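Non-sulfated chondroitin lyase E66 (Autographa californica nucleopolyhedrovirus, PDB 3VSN) cleaves non-sulfated chondroitin as a viral envelope lyase essential for oral infection, perhaps digesting the chondroitin sulfate barrier of the host midgut's peritrophic matrix. Local coordinates at residues Q29-F34 and Q203-Y208; E35-N40 and F262-Y267; Q48-V53 and Y254-Y259. All coordinates share one frame; numbering follows the deposited sequence. Where two conformers were deposited one is given.

Overall arrangement
The three contacts follow helix 29-48 from its start to the loop beyond its end, within the helical domain of the lyase. Interaction 1 sets its start against the end of helix 189-205, interaction 2 its middle against helix 262-269, and interaction 3 the loop after it against helix 253-258. The centres of interactions 1 and 2 are about 12 Å apart and the two touch; those of 2 and 3 are about 16 Å apart. Along the chain interaction 3 is nested within the loop closed by interaction 2, while interaction 1 crosses both. The contact centres lie about 36, 25 and 13 Å from the chain's centre, so the helix leads inward towards catalytic Tyr254 in interaction 3.

Interaction 1 of 3, residues Q29-F34 and Q203-Y208; sequences QELQNF and QMLRGY. Unlike the reference sequence in segment 203-208: Met204 (reference Ile).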
loop_
_atom_site.group_PDB
_atom_site.type_symbol
_atom_site.label_atom_id
_atom_site.label_comp_id
_atom_site.label_asym_id
_atom_site.label_seq_id
_atom_site.Cartn_x
_atom_site.Cartn_y
_atom_site.Cartn_z
ATOM N N GLN A 29 29.853 -1.698 -27.119
ATOM C CA GLN A 29 28.473 -2.095 -27.380
ATOM C C GLN A 29 27.612 -1.995 -26.126
ATOM O O GLN A 29 26.511 -1.449 -26.167
ATOM C CB GLN A 29 28.439 -3.535 -27.904
ATOM C CG GLN A 29 28.987 -3.712 -29.310
ATOM C CD GLN A 29 27.945 -3.431 -30.371
ATOM O OE1 GLN A 29 27.583 -2.278 -30.617
ATOM N NE2 GLN A 29 27.458 -4.488 -31.011
ATOM N N GLU A 30 28.133 -2.533 -25.025
ATOM C CA GLU A 30 27.448 -2.561 -23.735
ATOM C C GLU A 30 26.999 -1.164 -23.296
ATOM O O GLU A 30 25.840 -0.969 -22.920
ATOM C CB GLU A 30 28.371 -3.179 -22.683
ATOM C CG GLU A 30 27.665 -3.918 -21.562
ATOM C CD GLU A 30 28.613 -4.802 -20.778
ATOM O OE1 GLU A 30 29.472 -4.266 -20.049
ATOM O OE2 GLU A 30 28.496 -6.038 -20.888
ATOM N N LEU A 31 27.916 -0.200 -23.369
ATOM C CA LEU A 31 27.637 1.181 -22.983
ATOM C C LEU A 31 26.566 1.817 -23.867
ATOM O O LEU A 31 25.614 2.413 -23.360
ATOM C CB LEU A 31 28.920 2.026 -23.003
ATOM C CG LEU A 31 28.812 3.523 -22.677
ATOM C CD1 LEU A 31 28.283 3.747 -21.267
ATOM C CD2 LEU A 31 30.161 4.207 -22.853
ATOM N N GLN A 32 26.724 1.685 -25.183
ATOM C CA GLN A 32 25.769 2.263 -26.127
ATOM C C GLN A 32 24.376 1.634 -25.996
ATOM O O GLN A 32 23.368 2.340 -26.073
ATOM C CB GLN A 32 26.300 2.181 -27.559
ATOM C CG GLN A 32 27.481 3.113 -27.799
ATOM C CD GLN A 32 28.134 2.938 -29.158
ATOM O OE1 GLN A 32 27.911 1.945 -29.854
ATOM N NE2 GLN A 32 28.957 3.907 -29.537
ATOM N N ASN A 33 24.331 0.321 -25.778
ATOM C CA ASN A 33 23.070 -0.384 -25.546
ATOM C C ASN A 33 22.376 0.055 -24.253
ATOM O O ASN A 33 21.152 0.209 -24.228
ATOM C CB ASN A 33 23.281 -1.902 -25.537
ATOM C CG ASN A 33 23.676 -2.457 -26.900
ATOM O OD1 ASN A 33 23.465 -1.826 -27.939
ATOM N ND2 ASN A 33 24.252 -3.653 -26.895
ATOM N N PHE A 34 23.150 0.252 -23.185
ATOM C CA PHE A 34 22.579 0.730 -21.923
ATOM C C PHE A 34 22.026 2.142 -22.061
ATOM O O PHE A 34 20.923 2.427 -21.592
ATOM C CB PHE A 34 23.575 0.677 -20.759
ATOM C CG PHE A 34 23.047 1.314 -19.500
ATOM C CD1 PHE A 34 22.026 0.701 -18.774
ATOM C CD2 PHE A 34 23.529 2.547 -19.063
ATOM C CE1 PHE A 34 21.513 1.288 -17.631
ATOM C CE2 PHE A 34 23.022 3.137 -17.915
ATOM C CZ PHE A 34 22.011 2.505 -17.198
ATOM N N GLN A 203 31.223 3.459 -13.833
ATOM C CA GLN A 203 32.202 2.414 -14.143
ATOM C C GLN A 203 32.163 1.984 -15.611
ATOM O O GLN A 203 33.205 1.691 -16.208
ATOM C CB GLN A 203 32.029 1.209 -13.217
ATOM C CG GLN A 203 32.546 1.421 -11.802
ATOM C CD GLN A 203 34.064 1.451 -11.720
ATOM O OE1 GLN A 203 34.694 2.480 -11.969
ATOM N NE2 GLN A 203 34.656 0.322 -11.354
ATOM N N MET A 204 30.968 1.955 -16.195
ATOM C CA MET A 204 30.818 1.657 -17.618
ATOM C C MET A 204 31.469 2.745 -18.474
ATOM O O MET A 204 32.100 2.446 -19.492
ATOM C CB MET A 204 29.345 1.496 -17.988
ATOM C CG MET A 204 28.672 0.300 -17.333
ATOM S SD MET A 204 26.906 0.261 -17.679
ATOM C CE MET A 204 26.912 -0.399 -19.342
ATOM N N LEU A 205 31.324 4.001 -18.047
ATOM C CA LEU A 205 31.978 5.132 -18.715
ATOM C C LEU A 205 33.506 5.036 -18.668
ATOM O O LEU A 205 34.187 5.499 -19.586
ATOM C CB LEU A 205 31.522 6.463 -18.111
ATOM C CG LEU A 205 30.108 6.959 -18.427
ATOM C CD1 LEU A 205 29.828 8.199 -17.596
ATOM C CD2 LEU A 205 29.924 7.256 -19.912
ATOM N N ARG A 206 34.027 4.436 -17.597
ATOM C CA ARG A 206 35.465 4.205 -17.437
ATOM C C ARG A 206 35.955 2.996 -18.242
ATOM O O ARG A 206 37.155 2.727 -18.297
ATOM C CB ARG A 206 35.827 4.040 -15.954
ATOM C CG ARG A 206 35.607 5.293 -15.122
ATOM C CD ARG A 206 36.007 5.111 -13.667
ATOM N NE ARG A 206 35.508 6.228 -12.873
ATOM C CZ ARG A 206 34.384 6.205 -12.158
ATOM N NH1 ARG A 206 33.646 5.105 -12.097
ATOM N NH2 ARG A 206 34.007 7.286 -11.492
ATOM N N GLY A 207 35.025 2.265 -18.850
ATOM C CA GLY A 207 35.377 1.148 -19.724
ATOM C C GLY A 207 35.302 -0.244 -19.123
ATOM O O GLY A 207 35.614 -1.224 -19.801
ATOM N N TYR A 208 34.894 -0.344 -17.857
ATOM C CA TYR A 208 34.678 -1.649 -17.224
ATOM C C TYR A 208 33.426 -2.334 -17.776
ATOM O O TYR A 208 32.408 -1.680 -18.011
ATOM C CB TYR A 208 34.546 -1.510 -15.707
ATOM C CG TYR A 208 35.791 -1.032 -14.992
ATOM C CD1 TYR A 208 36.841 -1.908 -14.712
ATOM C CD2 TYR A 208 35.908 0.292 -14.569
ATOM C CE1 TYR A 208 37.979 -1.473 -14.045
ATOM C CE2 TYR A 208 37.039 0.736 -13.900
ATOM C CZ TYR A 208 38.070 -0.149 -13.642
ATOM O OH TYR A 208 39.192 0.293 -12.978
HETATM O O HOH W 1 30.305 -1.643 -19.895
#
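The start of helix 29-48 packs against the C-terminal end of helix 189-205 in the helical domain of the lyase, and Met204 is the main side chain reaching across. Its CG stands beside the backbone N (chi1 -65°), and the chain then runs out nearly straight before bending at its third torsion, which lays the terminal methyl against the other helix. There Met204 CE lies 3.8 Å from Phe34 CB and equally far from the backbone oxygen of Glu30. The sulfur makes a Met-aromatic contact, SD of Met204 approaching the Phe34 ring obliquely, 4.7 Å from its centroid. A long, flexible thioether suits this place because it can follow the surface of a neighbouring helix; the reference sequence has isoleucine here.

One turn closer to the N-terminus than Phe34, Leu31 packs its CD1 methyl against two apolar partners, Met204 CB and Leu205 CD2, each 4.1 Å away, and Tyr161 of helix 161-175 touches both leucines. Helix 189-205 is closed by a Schellman motif: Gly207 sends its N-H back to Met204 O at 3.0 Å, while Tyr208 N bonds to Gln203 O. The positive phi here suits glycine, since a CB would be jammed against the preceding carbonyl oxygen. Beyond this turn the contact becomes polar. A water donates to Glu30 OE1 and to Tyr208 O, at 2.8 Å from each, bridging the carboxylate to the chain leaving the turn. The same carboxylate oxygen also accepts the backbone N-H of Leu210, which fastens it to the start of helix 210-214.

Interaction 2 of 3, residues E35-N40 and F262-Y267; sequences ERWFKN and FAYYTY
Trp37 of helix 29-48 is wedged between Tyr267 and Tyr264 of helix 262-269, and this is where the contact is tight. The Tyr267 ring lies over one face of the indole, its CE2 3.5 Å from Trp37 CG, with the planes inclined by 31°, too oblique for a true stack. Both first torsions leave CG anti to the backbone N (172° for Trp37), and the two side chains run alongside each other, each pointing back towards the other's helix. Tyr267 CB continues the cover as a CH-pi donor, 4.0 Å from the centroid of the indole's six-membered ring. At the far rim Trp37 meets Tyr264 edge-to-face: the indole edge points at the phenol face with the planes at 86°, and Trp37 CZ3 comes within 3.6 Å of Tyr264 CD1.

The axes of the two short segments stay 12.0 Å apart, a wide spacing that large aromatic side chains from both helices fill. In the buried part of the contact Phe38 meets Tyr264 rim to rim, neither ring over the other's face, with CD2 of Phe38 3.6 Å from CE1 of Tyr264; Met149 and Ile153 of helix 138-154 also pack on Phe38. An internal water donates to Phe38 O at 2.8 Å and bridges to the Tyr264 hydroxyl, whose other partner is Ser45 OG, so buried polar atoms find partners.

The solvent side lies at Trp37, Ala263 and Tyr267, all partly exposed, where the small Ala263 leaves room for the indole's outer edge. The result is an aromatic cluster joining two roughly antiparallel helices of the alpha/alpha toroid.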
loop_
_atom_site.group_PDB
_atom_site.type_symbol
_atom_site.label_atom_id
_atom_site.label_comp_id
_atom_site.label_asym_id
_atom_site.label_seq_id
_atom_site.Cartn_x
_atom_site.Cartn_y
_atom_site.Cartn_z
ATOM N N GLU A 35 22.793 3.022 -22.702
ATOM C CA GLU A 35 22.357 4.400 -22.911
ATOM C C GLU A 35 21.088 4.469 -23.760
ATOM O O GLU A 35 20.212 5.293 -23.498
ATOM C CB GLU A 35 23.481 5.255 -23.501
ATOM C CG GLU A 35 24.569 5.587 -22.486
ATOM C CD GLU A 35 25.709 6.407 -23.063
ATOM O OE1 GLU A 35 25.657 6.759 -24.263
ATOM O OE2 GLU A 35 26.665 6.698 -22.308
ATOM N N ARG A 36 20.985 3.583 -24.750
ATOM C CA ARG A 36 19.781 3.471 -25.578
ATOM C C ARG A 36 18.572 3.015 -24.753
ATOM O O ARG A 36 17.487 3.599 -24.844
ATOM C CB ARG A 36 20.020 2.505 -26.748
ATOM C CG ARG A 36 18.885 2.462 -27.762
ATOM C CD ARG A 36 19.266 1.684 -29.017
ATOM N NE ARG A 36 20.323 2.355 -29.776
ATOM C CZ ARG A 36 21.582 1.927 -29.858
ATOM N NH1 ARG A 36 21.960 0.812 -29.241
ATOM N NH2 ARG A 36 22.463 2.618 -30.565
ATOM N N TRP A 37 18.776 1.971 -23.953
ATOM C CA TRP A 37 17.736 1.440 -23.075
ATOM C C TRP A 37 17.286 2.478 -22.076
ATOM O O TRP A 37 16.085 2.624 -21.825
ATOM C CB TRP A 37 18.233 0.168 -22.398
ATOM C CG TRP A 37 17.324 -0.385 -21.325
ATOM C CD1 TRP A 37 16.310 -1.333 -21.469
ATOM C CD2 TRP A 37 17.338 -0.054 -19.895
ATOM N NE1 TRP A 37 15.709 -1.591 -20.259
ATOM C CE2 TRP A 37 16.276 -0.858 -19.276
ATOM C CE3 TRP A 37 18.091 0.801 -19.096
ATOM C CZ2 TRP A 37 16.001 -0.790 -17.918
ATOM C CZ3 TRP A 37 17.804 0.859 -17.725
ATOM C CH2 TRP A 37 16.784 0.080 -17.153
ATOM N N PHE A 38 18.241 3.228 -21.524
ATOM C CA PHE A 38 17.959 4.288 -20.550
ATOM C C PHE A 38 17.036 5.354 -21.144
ATOM O O PHE A 38 16.030 5.727 -20.533
ATOM C CB PHE A 38 19.271 4.918 -20.050
ATOM C CG PHE A 38 19.088 5.959 -18.976
ATOM C CD1 PHE A 38 18.730 7.266 -19.301
ATOM C CD2 PHE A 38 19.299 5.640 -17.637
ATOM C CE1 PHE A 38 18.572 8.229 -18.315
ATOM C CE2 PHE A 38 19.139 6.599 -16.646
ATOM C CZ PHE A 38 18.776 7.894 -16.985
ATOM N N LYS A 39 17.383 5.834 -22.337
ATOM C CA LYS A 39 16.592 6.847 -23.030
ATOM C C LYS A 39 15.223 6.324 -23.456
ATOM O O LYS A 39 14.230 7.049 -23.373
ATOM C CB LYS A 39 17.355 7.387 -24.237
ATOM C CG LYS A 39 18.586 8.203 -23.858
ATOM C CD LYS A 39 19.520 8.379 -25.044
ATOM C CE LYS A 39 18.946 9.340 -26.069
ATOM N NZ LYS A 39 19.767 9.324 -27.315
ATOM N N ASN A 40 15.179 5.071 -23.908
ATOM C CA ASN A 40 13.919 4.420 -24.281
ATOM C C ASN A 40 12.935 4.327 -23.117
ATOM O O ASN A 40 11.726 4.466 -23.302
ATOM C CB ASN A 40 14.174 3.016 -24.842
ATOM C CG ASN A 40 14.682 3.032 -26.275
ATOM O OD1 ASN A 40 14.681 4.065 -26.939
ATOM N ND2 ASN A 40 15.116 1.876 -26.757
ATOM N N PHE A 262 14.964 -1.083 -9.503
ATOM C CA PHE A 262 14.969 -2.526 -9.759
ATOM C C PHE A 262 15.179 -2.865 -11.231
ATOM O O PHE A 262 15.937 -3.781 -11.551
ATOM C CB PHE A 262 13.703 -3.216 -9.225
ATOM C CG PHE A 262 13.496 -3.068 -7.736
ATOM C CD1 PHE A 262 14.558 -2.790 -6.877
ATOM C CD2 PHE A 262 12.228 -3.244 -7.190
ATOM C CE1 PHE A 262 14.352 -2.659 -5.512
ATOM C CE2 PHE A 262 12.019 -3.121 -5.824
ATOM C CZ PHE A 262 13.080 -2.828 -4.985
ATOM N N ALA A 263 14.520 -2.112 -12.114
ATOM C CA ALA A 263 14.656 -2.293 -13.564
ATOM C C ALA A 263 16.102 -2.118 -14.043
ATOM O O ALA A 263 16.533 -2.793 -14.982
ATOM C CB ALA A 263 13.731 -1.343 -14.311
ATOM N N TYR A 264 16.839 -1.214 -13.397
ATOM C CA TYR A 264 18.248 -0.971 -13.726
ATOM C C TYR A 264 19.121 -2.171 -13.364
ATOM O O TYR A 264 19.905 -2.642 -14.191
ATOM C CB TYR A 264 18.763 0.296 -13.033
ATOM C CG TYR A 264 18.102 1.562 -13.522
ATOM C CD1 TYR A 264 18.655 2.300 -14.567
ATOM C CD2 TYR A 264 16.915 2.018 -12.948
ATOM C CE1 TYR A 264 18.049 3.461 -15.021
ATOM C CE2 TYR A 264 16.300 3.177 -13.398
ATOM C CZ TYR A 264 16.870 3.893 -14.434
ATOM O OH TYR A 264 16.262 5.043 -14.882
ATOM N N TYR A 265 18.973 -2.665 -12.137
ATOM C CA TYR A 265 19.739 -3.824 -11.671
ATOM C C TYR A 265 19.443 -5.093 -12.464
ATOM O O TYR A 265 20.347 -5.894 -12.728
ATOM C CB TYR A 265 19.534 -4.052 -10.172
ATOM C CG TYR A 265 20.152 -2.968 -9.322
ATOM C CD1 TYR A 265 21.535 -2.770 -9.305
ATOM C CD2 TYR A 265 19.359 -2.130 -8.539
ATOM C CE1 TYR A 265 22.108 -1.770 -8.535
ATOM C CE2 TYR A 265 19.921 -1.130 -7.761
ATOM C CZ TYR A 265 21.296 -0.956 -7.764
ATOM O OH TYR A 265 21.856 0.038 -6.995
ATOM N N THR A 266 18.180 -5.265 -12.850
ATOM C CA THR A 266 17.779 -6.373 -13.713
ATOM C C THR A 266 18.432 -6.246 -15.096
ATOM O O THR A 266 18.895 -7.243 -15.660
ATOM C CB THR A 266 16.241 -6.488 -13.802
ATOM O OG1 THR A 266 15.725 -6.826 -12.508
ATOM C CG2 THR A 266 15.817 -7.571 -14.794
ATOM N N TYR A 267 18.488 -5.023 -15.626
ATOM C CA TYR A 267 19.184 -4.777 -16.887
ATOM C C TYR A 267 20.684 -5.046 -16.749
ATOM O O TYR A 267 21.265 -5.762 -17.568
ATOM C CB TYR A 267 18.954 -3.351 -17.410
ATOM C CG TYR A 267 19.633 -3.122 -18.745
ATOM C CD1 TYR A 267 20.996 -2.818 -18.815
ATOM C CD2 TYR A 267 18.929 -3.247 -19.940
ATOM C CE1 TYR A 267 21.631 -2.640 -20.032
ATOM C CE2 TYR A 267 19.557 -3.063 -21.163
ATOM C CZ TYR A 267 20.907 -2.759 -21.201
ATOM O OH TYR A 267 21.539 -2.572 -22.405
HETATM O O HOH W 2 15.609 5.140 -17.781
#

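Interaction 3 of 3, residues Q48-V53 and Y254-Y259; sequences QKAEKV and YLINSY
With CG beside its own backbone N (chi1 -65°) and the chain extended beyond, Gln48 carries its amide out to Tyr259, whose CG is instead anti to the backbone N (chi1 -167°). The amide meets the ring at its edge, Gln48 NE2 lying 3.9 Å from Tyr259 CE1 near the ring plane, and the two planes stand 78° apart. Neither end is left to this contact alone: Gln48 NE2 donates to the backbone oxygen of Asn311, and Phe312 stacks on the Tyr259 ring.

Further along, Ala50 CB approaches the last turn of helix 253-258, 3.9 Å from both Ile256 O and Asn257 OD1. A methyl suits this position, where the CA atoms of Ala50 and Asn257 are only 5.4 Å apart. Glu51 OE2 comes within 3.5 Å of Asn257 OD1, a meeting of two oxygens that offers no attraction of its own. Each residue is held from outside: Glu51 OE1 by a salt bridge to Arg194 NH1 and a hydrogen bond to Tyr138 OH, Asn257 ND2 by a hydrogen bond to Gly253 O.

Three waters do the polar work between the segments. One donates to Gln48 O and Ile256 O, at 2.7 Å from the former; a second donates to Gln48 OE1 and to Tyr259 O; a third accepts from Glu51 N at 2.9 Å and donates to Asn257 O. With Ile256 O, Asn257 O and Tyr259 O all receiving water hydrogens, the loop is joined to the helix that carries Tyr254, the catalytic proton donor, mainly through bridging waters, which probably makes the contact more adaptable than direct bonds would.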
loop_
_atom_site.group_PDB
_atom_site.type_symbol
_atom_site.label_atom_id
_atom_site.label_comp_id
_atom_site.label_asym_id
_atom_site.label_seq_id
_atom_site.Cartn_x
_atom_site.Cartn_y
_atom_site.Cartn_z
ATOM N N GLN A 48 7.913 5.853 -12.073
ATOM C CA GLN A 48 8.046 4.955 -10.926
ATOM C C GLN A 48 8.809 5.581 -9.761
ATOM O O GLN A 48 8.705 5.111 -8.629
ATOM C CB GLN A 48 8.760 3.664 -11.331
ATOM C CG GLN A 48 8.011 2.805 -12.335
ATOM C CD GLN A 48 8.730 1.500 -12.616
ATOM O OE1 GLN A 48 9.948 1.395 -12.443
ATOM N NE2 GLN A 48 7.979 0.493 -13.049
ATOM N N LYS A 49 9.578 6.632 -10.048
ATOM C CA LYS A 49 10.490 7.230 -9.073
ATOM C C LYS A 49 9.742 8.081 -8.049
ATOM O O LYS A 49 9.068 9.047 -8.409
ATOM C CB LYS A 49 11.559 8.067 -9.792
ATOM C CG LYS A 49 12.659 8.593 -8.881
ATOM C CD LYS A 49 13.682 9.411 -9.659
ATOM C CE LYS A 49 14.922 9.671 -8.816
ATOM N NZ LYS A 49 15.902 10.531 -9.544
ATOM N N ALA A 50 9.885 7.720 -6.775
ATOM C CA ALA A 50 9.157 8.376 -5.685
ATOM C C ALA A 50 9.544 9.846 -5.495
ATOM O O ALA A 50 8.673 10.709 -5.390
ATOM C CB ALA A 50 9.333 7.600 -4.383
ATOM N N GLU A 51 10.847 10.120 -5.458
ATOM C CA GLU A 51 11.352 11.476 -5.228
ATOM C C GLU A 51 11.714 12.134 -6.556
ATOM O O GLU A 51 12.672 11.724 -7.222
ATOM C CB GLU A 51 12.556 11.442 -4.276
ATOM C CG GLU A 51 12.218 10.881 -2.899
ATOM C CD GLU A 51 13.430 10.448 -2.086
ATOM O OE1 GLU A 51 14.574 10.466 -2.598
ATOM O OE2 GLU A 51 13.230 10.072 -0.915
ATOM N N LYS A 52 10.936 13.141 -6.944
ATOM C CA LYS A 52 11.113 13.803 -8.239
ATOM C C LYS A 52 10.349 15.117 -8.341
ATOM O O LYS A 52 9.468 15.398 -7.527
ATOM C CB LYS A 52 10.695 12.872 -9.390
ATOM C CG LYS A 52 9.246 12.393 -9.350
ATOM C CD LYS A 52 8.870 11.723 -10.662
ATOM C CE LYS A 52 7.397 11.346 -10.711
ATOM N NZ LYS A 52 7.107 10.118 -9.926
ATOM N N VAL A 53 10.711 15.912 -9.346
ATOM C CA VAL A 53 9.961 17.101 -9.740
ATOM C C VAL A 53 9.512 16.899 -11.188
ATOM O O VAL A 53 10.335 16.876 -12.113
ATOM C CB VAL A 53 10.797 18.399 -9.591
ATOM C CG1 VAL A 53 10.087 19.585 -10.225
ATOM C CG2 VAL A 53 11.088 18.686 -8.124
ATOM N N TYR A 254 9.562 1.278 2.106
ATOM C CA TYR A 254 10.878 0.796 1.672
ATOM C C TYR A 254 10.882 0.364 0.205
ATOM O O TYR A 254 11.806 0.697 -0.546
ATOM C CB TYR A 254 11.343 -0.360 2.563
ATOM C CG TYR A 254 12.756 -0.852 2.305
ATOM C CD1 TYR A 254 13.864 -0.101 2.699
ATOM C CD2 TYR A 254 12.983 -2.082 1.690
ATOM C CE1 TYR A 254 15.156 -0.556 2.473
ATOM C CE2 TYR A 254 14.273 -2.548 1.467
ATOM C CZ TYR A 254 15.354 -1.783 1.861
ATOM O OH TYR A 254 16.639 -2.244 1.635
ATOM N N LEU A 255 9.852 -0.377 -0.194
ATOM C CA LEU A 255 9.712 -0.816 -1.580
ATOM C C LEU A 255 9.373 0.337 -2.515
ATOM O O LEU A 255 9.955 0.444 -3.593
ATOM C CB LEU A 255 8.655 -1.921 -1.713
ATOM C CG LEU A 255 8.965 -3.316 -1.170
ATOM C CD1 LEU A 255 7.850 -4.275 -1.563
ATOM C CD2 LEU A 255 10.307 -3.833 -1.670
ATOM N N ILE A 256 8.435 1.190 -2.103
ATOM C CA ILE A 256 7.989 2.319 -2.928
ATOM C C ILE A 256 9.138 3.273 -3.275
ATOM O O ILE A 256 9.263 3.706 -4.426
ATOM C CB ILE A 256 6.811 3.085 -2.276
ATOM C CG1 ILE A 256 5.534 2.231 -2.303
ATOM C CG2 ILE A 256 6.559 4.416 -2.980
ATOM C CD1 ILE A 256 4.420 2.742 -1.406
ATOM N N ASN A 257 9.980 3.574 -2.286
ATOM C CA ASN A 257 11.062 4.550 -2.451
ATOM C C ASN A 257 12.172 4.138 -3.411
ATOM O O ASN A 257 12.770 4.989 -4.070
ATOM C CB ASN A 257 11.682 4.898 -1.095
ATOM C CG ASN A 257 11.033 6.099 -0.453
ATOM O OD1 ASN A 257 11.139 7.222 -0.952
ATOM N ND2 ASN A 257 10.350 5.873 0.664
ATOM N N SER A 258 12.440 2.838 -3.488
ATOM C CA SER A 258 13.551 2.369 -4.307
ATOM C C SER A 258 13.125 1.475 -5.470
ATOM O O SER A 258 13.969 1.012 -6.242
ATOM C CB SER A 258 14.620 1.696 -3.438
ATOM O OG SER A 258 15.294 2.660 -2.641
ATOM N N TYR A 259 11.815 1.277 -5.628
ATOM C CA TYR A 259 11.297 0.410 -6.695
ATOM C C TYR A 259 11.850 0.717 -8.091
ATOM O O TYR A 259 12.162 -0.209 -8.843
ATOM C CB TYR A 259 9.765 0.402 -6.738
ATOM C CG TYR A 259 9.197 -0.708 -7.599
ATOM C CD1 TYR A 259 9.002 -0.526 -8.972
ATOM C CD2 TYR A 259 8.858 -1.941 -7.046
ATOM C CE1 TYR A 259 8.491 -1.542 -9.765
ATOM C CE2 TYR A 259 8.342 -2.963 -7.831
ATOM C CZ TYR A 259 8.161 -2.757 -9.187
ATOM O OH TYR A 259 7.652 -3.766 -9.969
HETATM O O HOH W 3 10.568 4.215 -6.823
HETATM O O HOH W 4 11.810 -0.771 -11.511
HETATM O O HOH W 5 12.786 7.923 -5.268
#